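PDB 6XXW: beta-glucuronidase from Dictyoglomus thermophilum, which probably hydrolyses beta-D-glucuronides, releasing glucuronic acid from the non-reducing end. Local coordinates for residues L22-R30 with N272-I280; I136-T144 with N178-V186. All blocks are in the same frame, centred on the assembly; numbering follows the deposited sequence.

Overall arrangement
Interaction 1 bridges two beta domains of a family 2 glycoside hydrolase and interaction 2 lies within one of them; their centres are 27 Å apart and their nearest atoms about 6 Å apart. Interaction 1 lays the N-terminal loop 22-30, just ahead of strand 32-43, along strand 273-280 of the five-stranded antiparallel sheet in the second domain. Interaction 2 lies inside the sugar-binding domain, where strand 134-142 faces the chain that runs through 181-183 into strand 185-191. Along the sequence it is nested within the long loop that interaction 1 closes. Interaction 1 therefore fastens the start of the chain to the next domain, while interaction 2 packs the interior of the first.

Interaction 1 of 2, residues L22-R30 with N272-I280; sequences LYPKESETR and NFDIYRMDI
Arg30 meets Asp274 side-on in a bidentate salt bridge: Arg30 NE donates to Asp274 OD1 at 2.9 Å and Arg30 NH2 to Asp274 OD2 at 2.7 Å, both on syn lone pairs, with guanidinium and carboxylate only 6° from coplanar. The anti lone pair of Asp274 OD1 takes the hydroxyl of Thr29 (OG1 to OD1 2.7 Å), so three bonds from the loop fix the carboxylate. With an alanine at Arg30, the Asp274 carboxylate would lose its charged mate and would probably be held less firmly, by the Thr29 hydroxyl and Ile196 N. Glu28, its chain folded at the middle bond, brings its carboxylate end-on to NH1 and NH2 of Arg277, the planes 32° apart. Between these bridges, Ser27 OG accepts from Thr29 N in an ST turn and donates to Ile275 O (2.9 Å). With CG anti to the backbone N (chi1 -167°), the Tyr276 ring is carried to the loop, where Tyr276 OH donates to an in-plane lone pair of Tyr23 O at 2.5 Å; Leu22 CD1 sits over the ring in a CH-pi contact, 3.9 Å from its centroid. Lys25 NZ reaches Arg277 O (2.8 Å) from above the carbonyl plane. Strand 273-280 pairs antiparallel with 257-268, whose Glu264 also binds Arg277; Phe199 of strand 198-206 packs on Leu22 and Tyr276, and Phe81 of a second subunit touches Arg277.

Interaction 2 of 2, residues I136-T144 with N178-V186; sequences IIEIMVDNT and NYSGIHRPV
Strand 136-142 and the short, weakly bonded strand 181-183 cross nearly at right angles (101°), their axes 7.7 Å apart at closest approach, before the chain turns a corner at Arg184 into strand 185-191. This is interior packing of the antiparallel beta sandwich that forms the sugar-binding domain in family 2 glycoside hydrolases. Alternate residues of the first strand, Ile137, Ile139 and Val141, face the second segment. Ile139 carries the centre: its CD1 meets Ile182 CD1 at 3.9 Å, the two side chains crossing at about a right angle, and also reaches tip to tip toward Val186 CG2 (4.0 Å). With CG1 of Ile182 beside its backbone N (chi1 -59°), that branch also lies against Val141 CG2 at 4.1 Å. The other methyl of Val141, CG1, rests on Ser180 OG, whose hydroxyl is hydrogen-bonded to Ala99 O. Ile137 touches Val186 more loosely, and Trp39 of strand 32-43 packs on both Ile137 and Ile139. Toward the far end the contact turns polar. Asn143 CB lies against Ser180, while its amide is held by Gly72 N and Tyr70 O. The amide oxygen of Asn178 binds His100, and its ND2 donates a weak hydrogen bond to Asn143 O at 3.3 Å. A water joins the same two residues, accepting from Asn143 ND2 at 2.8 Å and donating to Asn178 O.

Interaction 1 of 2, residues L22-R30 with N272-I280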
loop_
_atom_site.group_PDB
_atom_site.type_symbol
_atom_site.label_atom_id
_atom_site.label_comp_id
_atom_site.label_asym_id
_atom_site.label_seq_id
_atom_site.Cartn_x
_atom_site.Cartn_y
_atom_site.Cartn_z
ATOM N N LEU A 22 -26.319 -30.838 -22.115
ATOM C CA LEU A 22 -25.054 -30.554 -22.768
ATOM C C LEU A 22 -24.834 -29.050 -22.874
ATOM O O LEU A 22 -25.778 -28.272 -23.016
ATOM C CB LEU A 22 -25.019 -31.174 -24.165
ATOM C CG LEU A 22 -25.058 -32.698 -24.262
ATOM C CD1 LEU A 22 -25.263 -33.101 -25.716
ATOM C CD2 LEU A 22 -23.779 -33.294 -23.717
ATOM N N TYR A 23 -23.575 -28.657 -22.805
ATOM C CA TYR A 23 -23.214 -27.260 -22.983
ATOM C C TYR A 23 -23.706 -26.748 -24.339
ATOM O O TYR A 23 -23.493 -27.412 -25.360
ATOM C CB TYR A 23 -21.702 -27.112 -22.877
ATOM C CG TYR A 23 -21.239 -25.681 -22.855
ATOM C CD1 TYR A 23 -21.291 -24.930 -21.680
ATOM C CD2 TYR A 23 -20.745 -25.077 -24.001
ATOM C CE1 TYR A 23 -20.866 -23.603 -21.653
ATOM C CE2 TYR A 23 -20.316 -23.760 -23.985
ATOM C CZ TYR A 23 -20.374 -23.027 -22.811
ATOM O OH TYR A 23 -19.938 -21.716 -22.801
ATOM N N PRO A 24 -24.373 -25.592 -24.390
ATOM C CA PRO A 24 -24.908 -25.086 -25.670
ATOM C C PRO A 24 -23.784 -24.750 -26.638
ATOM O O PRO A 24 -22.921 -23.922 -26.337
ATOM C CB PRO A 24 -25.686 -23.829 -25.257
ATOM C CG PRO A 24 -25.954 -24.002 -23.784
ATOM C CD PRO A 24 -24.758 -24.743 -23.251
ATOM N N LYS A 25 -23.817 -25.380 -27.815
ATOM C CA LYS A 25 -22.783 -25.237 -28.837
ATOM C C LYS A 25 -23.442 -25.109 -30.201
ATOM O O LYS A 25 -24.345 -25.886 -30.528
ATOM C CB LYS A 25 -21.834 -26.447 -28.848
ATOM C CG LYS A 25 -21.006 -26.615 -27.591
ATOM C CD LYS A 25 -19.826 -27.548 -27.831
ATOM C CE LYS A 25 -19.129 -27.222 -29.146
ATOM N NZ LYS A 25 -17.932 -28.068 -29.371
ATOM N N GLU A 26 -22.981 -24.157 -31.001
ATOM C CA GLU A 26 -23.525 -24.024 -32.343
ATOM C C GLU A 26 -22.994 -25.136 -33.243
ATOM O O GLU A 26 -21.889 -25.651 -33.053
ATOM C CB GLU A 26 -23.183 -22.651 -32.929
ATOM N N SER A 27 -23.810 -25.525 -34.218
ATOM C CA SER A 27 -23.378 -26.475 -35.233
ATOM C C SER A 27 -24.193 -26.235 -36.500
ATOM O O SER A 27 -25.004 -25.305 -36.577
ATOM C CB SER A 27 -23.536 -27.922 -34.744
ATOM O OG SER A 27 -24.900 -28.312 -34.800
ATOM N N GLU A 28 -23.971 -27.097 -37.498
ATOM C CA GLU A 28 -24.814 -27.113 -38.688
ATOM C C GLU A 28 -26.296 -27.212 -38.348
ATOM O O GLU A 28 -27.141 -26.846 -39.170
ATOM C CB GLU A 28 -24.417 -28.294 -39.591
ATOM C CG GLU A 28 -22.986 -28.243 -40.109
ATOM C CD GLU A 28 -21.973 -28.909 -39.187
ATOM O OE1 GLU A 28 -22.192 -28.925 -37.956
ATOM O OE2 GLU A 28 -20.948 -29.414 -39.694
ATOM N N THR A 29 -26.638 -27.720 -37.167
ATOM C CA THR A 29 -28.027 -27.991 -36.838
ATOM C C THR A 29 -28.516 -27.257 -35.596
ATOM O O THR A 29 -29.663 -27.471 -35.180
ATOM C CB THR A 29 -28.225 -29.504 -36.665
ATOM O OG1 THR A 29 -27.541 -29.949 -35.486
ATOM C CG2 THR A 29 -27.637 -30.235 -37.865
ATOM N N ARG A 30 -27.693 -26.397 -34.994
ATOM C CA ARG A 30 -28.061 -25.734 -33.746
ATOM C C ARG A 30 -27.600 -24.282 -33.760
ATOM O O ARG A 30 -26.446 -24.005 -34.084
ATOM C CB ARG A 30 -27.444 -26.453 -32.545
ATOM C CG ARG A 30 -27.790 -27.935 -32.450
ATOM C CD ARG A 30 -27.203 -28.550 -31.207
ATOM N NE ARG A 30 -27.761 -29.878 -30.967
ATOM C CZ ARG A 30 -27.916 -30.408 -29.763
ATOM N NH1 ARG A 30 -27.552 -29.720 -28.684
ATOM N NH2 ARG A 30 -28.419 -31.625 -29.648
ATOM N N ASN A 272 -35.150 -35.735 -39.118
ATOM C CA ASN A 272 -34.308 -34.981 -38.201
ATOM C C ASN A 272 -32.840 -35.281 -38.444
ATOM O O ASN A 272 -32.456 -36.418 -38.741
ATOM C CB ASN A 272 -34.665 -35.275 -36.747
ATOM C CG ASN A 272 -36.046 -34.791 -36.390
ATOM O OD1 ASN A 272 -36.221 -33.669 -35.909
ATOM N ND2 ASN A 272 -37.048 -35.625 -36.651
ATOM N N PHE A 273 -32.031 -34.238 -38.295
ATOM C CA PHE A 273 -30.595 -34.256 -38.526
ATOM C C PHE A 273 -29.988 -33.388 -37.437
ATOM O O PHE A 273 -30.440 -32.258 -37.242
ATOM C CB PHE A 273 -30.297 -33.720 -39.930
ATOM C CG PHE A 273 -28.840 -33.497 -40.230
ATOM C CD1 PHE A 273 -27.927 -34.527 -40.134
ATOM C CD2 PHE A 273 -28.400 -32.257 -40.678
ATOM C CE1 PHE A 273 -26.590 -34.316 -40.431
ATOM C CE2 PHE A 273 -27.067 -32.035 -40.980
ATOM C CZ PHE A 273 -26.161 -33.069 -40.859
ATOM N N ASP A 274 -29.006 -33.911 -36.703
ATOM C CA ASP A 274 -28.439 -33.162 -35.583
ATOM C C ASP A 274 -26.960 -33.491 -35.449
ATOM O O ASP A 274 -26.564 -34.652 -35.572
ATOM C CB ASP A 274 -29.194 -33.481 -34.275
ATOM C CG ASP A 274 -28.862 -32.511 -33.126
ATOM O OD1 ASP A 274 -28.519 -31.328 -33.386
ATOM O OD2 ASP A 274 -28.975 -32.939 -31.950
ATOM N N ILE A 275 -26.145 -32.470 -35.182
ATOM C CA ILE A 275 -24.715 -32.660 -34.986
ATOM C C ILE A 275 -24.291 -31.979 -33.687
ATOM O O ILE A 275 -24.632 -30.818 -33.448
ATOM C CB ILE A 275 -23.896 -32.115 -36.172
ATOM C CG1 ILE A 275 -24.275 -32.849 -37.464
ATOM C CG2 ILE A 275 -22.407 -32.246 -35.893
ATOM C CD1 ILE A 275 -23.554 -32.332 -38.685
ATOM N N TYR A 276 -23.548 -32.702 -32.857
ATOM C CA TYR A 276 -22.930 -32.132 -31.665
ATOM C C TYR A 276 -21.485 -32.589 -31.617
ATOM O O TYR A 276 -21.190 -33.757 -31.896
ATOM C CB TYR A 276 -23.663 -32.553 -30.380
ATOM C CG TYR A 276 -23.276 -31.752 -29.137
ATOM C CD1 TYR A 276 -23.950 -30.591 -28.796
ATOM C CD2 TYR A 276 -22.239 -32.168 -28.316
ATOM C CE1 TYR A 276 -23.598 -29.855 -27.654
ATOM C CE2 TYR A 276 -21.877 -31.450 -27.180
ATOM C CZ TYR A 276 -22.568 -30.294 -26.856
ATOM O OH TYR A 276 -22.216 -29.569 -25.745
ATOM N N ARG A 277 -20.587 -31.668 -31.252
ATOM C CA ARG A 277 -19.157 -31.943 -31.201
ATOM C C ARG A 277 -18.604 -31.565 -29.836
ATOM O O ARG A 277 -19.045 -30.582 -29.229
ATOM C CB ARG A 277 -18.385 -31.164 -32.289
ATOM C CG ARG A 277 -18.820 -31.462 -33.703
ATOM C CD ARG A 277 -17.959 -30.718 -34.716
ATOM N NE ARG A 277 -18.312 -31.118 -36.069
ATOM C CZ ARG A 277 -19.265 -30.548 -36.792
ATOM N NH1 ARG A 277 -19.960 -29.530 -36.297
ATOM N NH2 ARG A 277 -19.518 -30.996 -38.017
ATOM N N MET A 278 -17.624 -32.339 -29.360
ATOM C CA MET A 278 -16.940 -31.979 -28.129
ATOM C C MET A 278 -15.500 -32.473 -28.161
ATOM O O MET A 278 -15.227 -33.590 -28.609
ATOM C CB MET A 278 -17.663 -32.546 -26.902
ATOM C CG MET A 278 -17.036 -32.123 -25.589
ATOM S SD MET A 278 -17.887 -32.896 -24.192
ATOM C CE MET A 278 -16.838 -32.333 -22.843
ATOM N N ASP A 279 -14.581 -31.632 -27.693
ATOM C CA ASP A 279 -13.214 -32.080 -27.478
ATOM C C ASP A 279 -13.154 -32.958 -26.235
ATOM O O ASP A 279 -13.640 -32.571 -25.166
ATOM C CB ASP A 279 -12.273 -30.887 -27.300
ATOM C CG ASP A 279 -11.958 -30.170 -28.609
ATOM O OD1 ASP A 279 -12.102 -30.765 -29.705
ATOM O OD2 ASP A 279 -11.546 -28.998 -28.527
ATOM N N ILE A 280 -12.528 -34.127 -26.359
ATOM C CA ILE A 280 -12.373 -35.042 -25.236
ATOM C C ILE A 280 -10.895 -35.380 -25.108
ATOM O O ILE A 280 -10.109 -35.171 -26.028
ATOM C CB ILE A 280 -13.204 -36.334 -25.398
ATOM C CG1 ILE A 280 -12.773 -37.084 -26.663
ATOM C CG2 ILE A 280 -14.707 -36.028 -25.421
ATOM C CD1 ILE A 280 -13.384 -38.460 -26.770
HETATM O O HOH W 1 -15.499 -29.040 -27.154
HETATM O O HOH W 2 -23.758 -28.631 -31.571
HETATM O O HOH W 3 -19.906 -27.881 -34.036
#

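Interaction 2 of 2, residues I136-T144 with N178-V186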
loop_
_atom_site.group_PDB
_atom_site.type_symbol
_atom_site.label_atom_id
_atom_site.label_comp_id
_atom_site.label_asym_id
_atom_site.label_seq_id
_atom_site.Cartn_x
_atom_site.Cartn_y
_atom_site.Cartn_z
ATOM N N ILE A 136 -40.363 -11.217 -23.607
ATOM C CA ILE A 136 -39.828 -10.719 -22.341
ATOM C C ILE A 136 -39.412 -11.920 -21.498
ATOM O O ILE A 136 -40.228 -12.811 -21.238
ATOM C CB ILE A 136 -40.856 -9.862 -21.580
ATOM C CG1 ILE A 136 -41.340 -8.695 -22.446
ATOM C CG2 ILE A 136 -40.294 -9.398 -20.238
ATOM C CD1 ILE A 136 -40.244 -7.789 -22.909
ATOM N N ILE A 137 -38.151 -11.948 -21.075
ATOM C CA ILE A 137 -37.698 -12.912 -20.085
ATOM C C ILE A 137 -37.538 -12.195 -18.753
ATOM O O ILE A 137 -37.020 -11.067 -18.689
ATOM C CB ILE A 137 -36.390 -13.606 -20.499
ATOM C CG1 ILE A 137 -35.898 -14.477 -19.332
ATOM C CG2 ILE A 137 -35.344 -12.576 -20.922
ATOM C CD1 ILE A 137 -34.814 -15.452 -19.703
ATOM N N GLU A 138 -38.011 -12.828 -17.691
ATOM C CA GLU A 138 -37.777 -12.322 -16.349
ATOM C C GLU A 138 -37.235 -13.455 -15.496
ATOM O O GLU A 138 -37.717 -14.588 -15.574
ATOM C CB GLU A 138 -39.055 -11.738 -15.743
ATOM C CG GLU A 138 -39.544 -10.500 -16.490
ATOM C CD GLU A 138 -40.885 -10.015 -16.001
ATOM O OE1 GLU A 138 -40.902 -9.053 -15.199
ATOM O OE2 GLU A 138 -41.915 -10.602 -16.414
ATOM N N ILE A 139 -36.212 -13.153 -14.703
ATOM C CA ILE A 139 -35.577 -14.145 -13.851
ATOM C C ILE A 139 -35.590 -13.609 -12.429
ATOM O O ILE A 139 -35.057 -12.524 -12.166
ATOM C CB ILE A 139 -34.146 -14.482 -14.307
ATOM C CG1 ILE A 139 -34.192 -15.097 -15.712
ATOM C CG2 ILE A 139 -33.471 -15.438 -13.289
ATOM C CD1 ILE A 139 -32.844 -15.273 -16.399
ATOM N N MET A 140 -36.237 -14.340 -11.528
ATOM C CA MET A 140 -36.193 -14.030 -10.113
ATOM C C MET A 140 -35.057 -14.827 -9.490
ATOM O O MET A 140 -34.883 -16.012 -9.785
ATOM C CB MET A 140 -37.531 -14.371 -9.441
ATOM C CG MET A 140 -37.655 -13.978 -7.974
ATOM S SD MET A 140 -36.723 -15.046 -6.819
ATOM C CE MET A 140 -37.529 -16.637 -7.041
ATOM N N VAL A 141 -34.284 -14.172 -8.631
ATOM C CA VAL A 141 -33.192 -14.816 -7.909
ATOM C C VAL A 141 -33.342 -14.458 -6.438
ATOM O O VAL A 141 -33.534 -13.290 -6.103
ATOM C CB VAL A 141 -31.808 -14.373 -8.430
ATOM C CG1 VAL A 141 -30.704 -15.089 -7.663
ATOM C CG2 VAL A 141 -31.680 -14.621 -9.953
ATOM N N ASP A 142 -33.243 -15.458 -5.567
ATOM C CA ASP A 142 -33.382 -15.281 -4.122
ATOM C C ASP A 142 -32.085 -15.757 -3.486
ATOM O O ASP A 142 -31.662 -16.892 -3.726
ATOM C CB ASP A 142 -34.588 -16.082 -3.604
ATOM C CG ASP A 142 -34.984 -15.730 -2.164
ATOM O OD1 ASP A 142 -34.160 -15.214 -1.391
ATOM O OD2 ASP A 142 -36.140 -15.996 -1.791
ATOM N N ASN A 143 -31.432 -14.883 -2.709
ATOM C CA ASN A 143 -30.169 -15.232 -2.070
ATOM C C ASN A 143 -30.341 -15.631 -0.610
ATOM O O ASN A 143 -29.342 -15.786 0.102
ATOM C CB ASN A 143 -29.162 -14.074 -2.186
ATOM C CG ASN A 143 -29.621 -12.830 -1.470
ATOM O OD1 ASN A 143 -30.752 -12.767 -1.000
ATOM N ND2 ASN A 143 -28.739 -11.827 -1.370
ATOM N N THR A 144 -31.581 -15.819 -0.157
ATOM C CA THR A 144 -31.847 -16.210 1.221
ATOM C C THR A 144 -31.393 -17.649 1.436
ATOM O O THR A 144 -31.903 -18.568 0.791
ATOM C CB THR A 144 -33.340 -16.080 1.516
ATOM O OG1 THR A 144 -33.770 -14.756 1.165
ATOM C CG2 THR A 144 -33.613 -16.317 2.999
ATOM N N ASN A 178 -21.468 -14.059 0.345
ATOM C CA ASN A 178 -22.706 -14.564 -0.256
ATOM C C ASN A 178 -23.142 -13.679 -1.431
ATOM O O ASN A 178 -24.224 -13.091 -1.443
ATOM C CB ASN A 178 -23.796 -14.653 0.807
ATOM C CG ASN A 178 -25.054 -15.367 0.314
ATOM O OD1 ASN A 178 -24.985 -16.401 -0.366
ATOM N ND2 ASN A 178 -26.212 -14.812 0.660
ATOM N N TYR A 179 -22.259 -13.576 -2.427
ATOM C CA TYR A 179 -22.596 -12.876 -3.666
ATOM C C TYR A 179 -23.824 -13.508 -4.315
ATOM O O TYR A 179 -23.999 -14.732 -4.293
ATOM C CB TYR A 179 -21.433 -12.938 -4.654
ATOM C CG TYR A 179 -20.343 -11.894 -4.486
ATOM C CD1 TYR A 179 -20.618 -10.531 -4.596
ATOM C CD2 TYR A 179 -19.019 -12.287 -4.253
ATOM C CE1 TYR A 179 -19.601 -9.577 -4.442
ATOM C CE2 TYR A 179 -17.997 -11.345 -4.112
ATOM C CZ TYR A 179 -18.295 -10.001 -4.203
ATOM O OH TYR A 179 -17.272 -9.097 -4.073
ATOM N N SER A 180 -24.660 -12.671 -4.930
ATOM C CA SER A 180 -25.869 -13.150 -5.574
ATOM C C SER A 180 -26.082 -12.455 -6.910
ATOM O O SER A 180 -25.500 -11.401 -7.200
ATOM C CB SER A 180 -27.106 -12.940 -4.689
ATOM O OG SER A 180 -28.258 -13.506 -5.328
ATOM N N GLY A 181 -26.950 -13.057 -7.715
ATOM C CA GLY A 181 -27.244 -12.580 -9.048
ATOM C C GLY A 181 -27.149 -13.708 -10.044
ATOM O O GLY A 181 -27.078 -14.888 -9.680
ATOM N N ILE A 182 -27.151 -13.347 -11.327
ATOM C CA ILE A 182 -27.004 -14.317 -12.407
ATOM C C ILE A 182 -25.520 -14.362 -12.752
ATOM O O ILE A 182 -25.002 -13.478 -13.437
ATOM C CB ILE A 182 -27.854 -13.963 -13.630
ATOM C CG1 ILE A 182 -29.339 -13.884 -13.254
ATOM C CG2 ILE A 182 -27.665 -15.036 -14.720
ATOM C CD1 ILE A 182 -30.207 -13.261 -14.342
ATOM N N HIS A 183 -24.845 -15.421 -12.306
ATOM C CA HIS A 183 -23.388 -15.484 -12.318
ATOM C C HIS A 183 -22.817 -16.080 -13.596
ATOM O O HIS A 183 -21.620 -15.930 -13.854
ATOM C CB HIS A 183 -22.904 -16.288 -11.108
ATOM C CG HIS A 183 -23.122 -15.593 -9.798
ATOM N ND1 HIS A 183 -23.197 -16.266 -8.597
ATOM C CD2 HIS A 183 -23.247 -14.277 -9.500
ATOM C CE1 HIS A 183 -23.371 -15.396 -7.617
ATOM N NE2 HIS A 183 -23.396 -14.181 -8.137
ATOM N N ARG A 184 -23.627 -16.746 -14.403
ATOM C CA ARG A 184 -23.145 -17.362 -15.629
ATOM C C ARG A 184 -24.148 -17.072 -16.739
ATOM O O ARG A 184 -25.297 -16.714 -16.462
ATOM C CB ARG A 184 -22.917 -18.872 -15.433
ATOM C CG ARG A 184 -21.861 -19.141 -14.350
ATOM C CD ARG A 184 -21.649 -20.608 -14.038
ATOM N NE ARG A 184 -20.897 -20.748 -12.792
ATOM C CZ ARG A 184 -20.926 -21.833 -12.023
ATOM N NH1 ARG A 184 -21.662 -22.882 -12.385
ATOM N NH2 ARG A 184 -20.215 -21.878 -10.905
ATOM N N PRO A 185 -23.728 -17.197 -18.000
ATOM C CA PRO A 185 -24.533 -16.657 -19.105
ATOM C C PRO A 185 -25.924 -17.269 -19.206
ATOM O O PRO A 185 -26.132 -18.453 -18.943
ATOM C CB PRO A 185 -23.689 -16.987 -20.341
ATOM C CG PRO A 185 -22.275 -16.929 -19.826
ATOM C CD PRO A 185 -22.369 -17.562 -18.457
ATOM N N VAL A 186 -26.876 -16.421 -19.572
ATOM C CA VAL A 186 -28.211 -16.836 -19.980
ATOM C C VAL A 186 -28.203 -16.942 -21.495
ATOM O O VAL A 186 -27.821 -15.989 -22.183
ATOM C CB VAL A 186 -29.266 -15.821 -19.522
ATOM C CG1 VAL A 186 -30.657 -16.287 -19.948
ATOM C CG2 VAL A 186 -29.192 -15.593 -17.996
HETATM O O HOH W 4 -26.042 -11.120 -1.774
#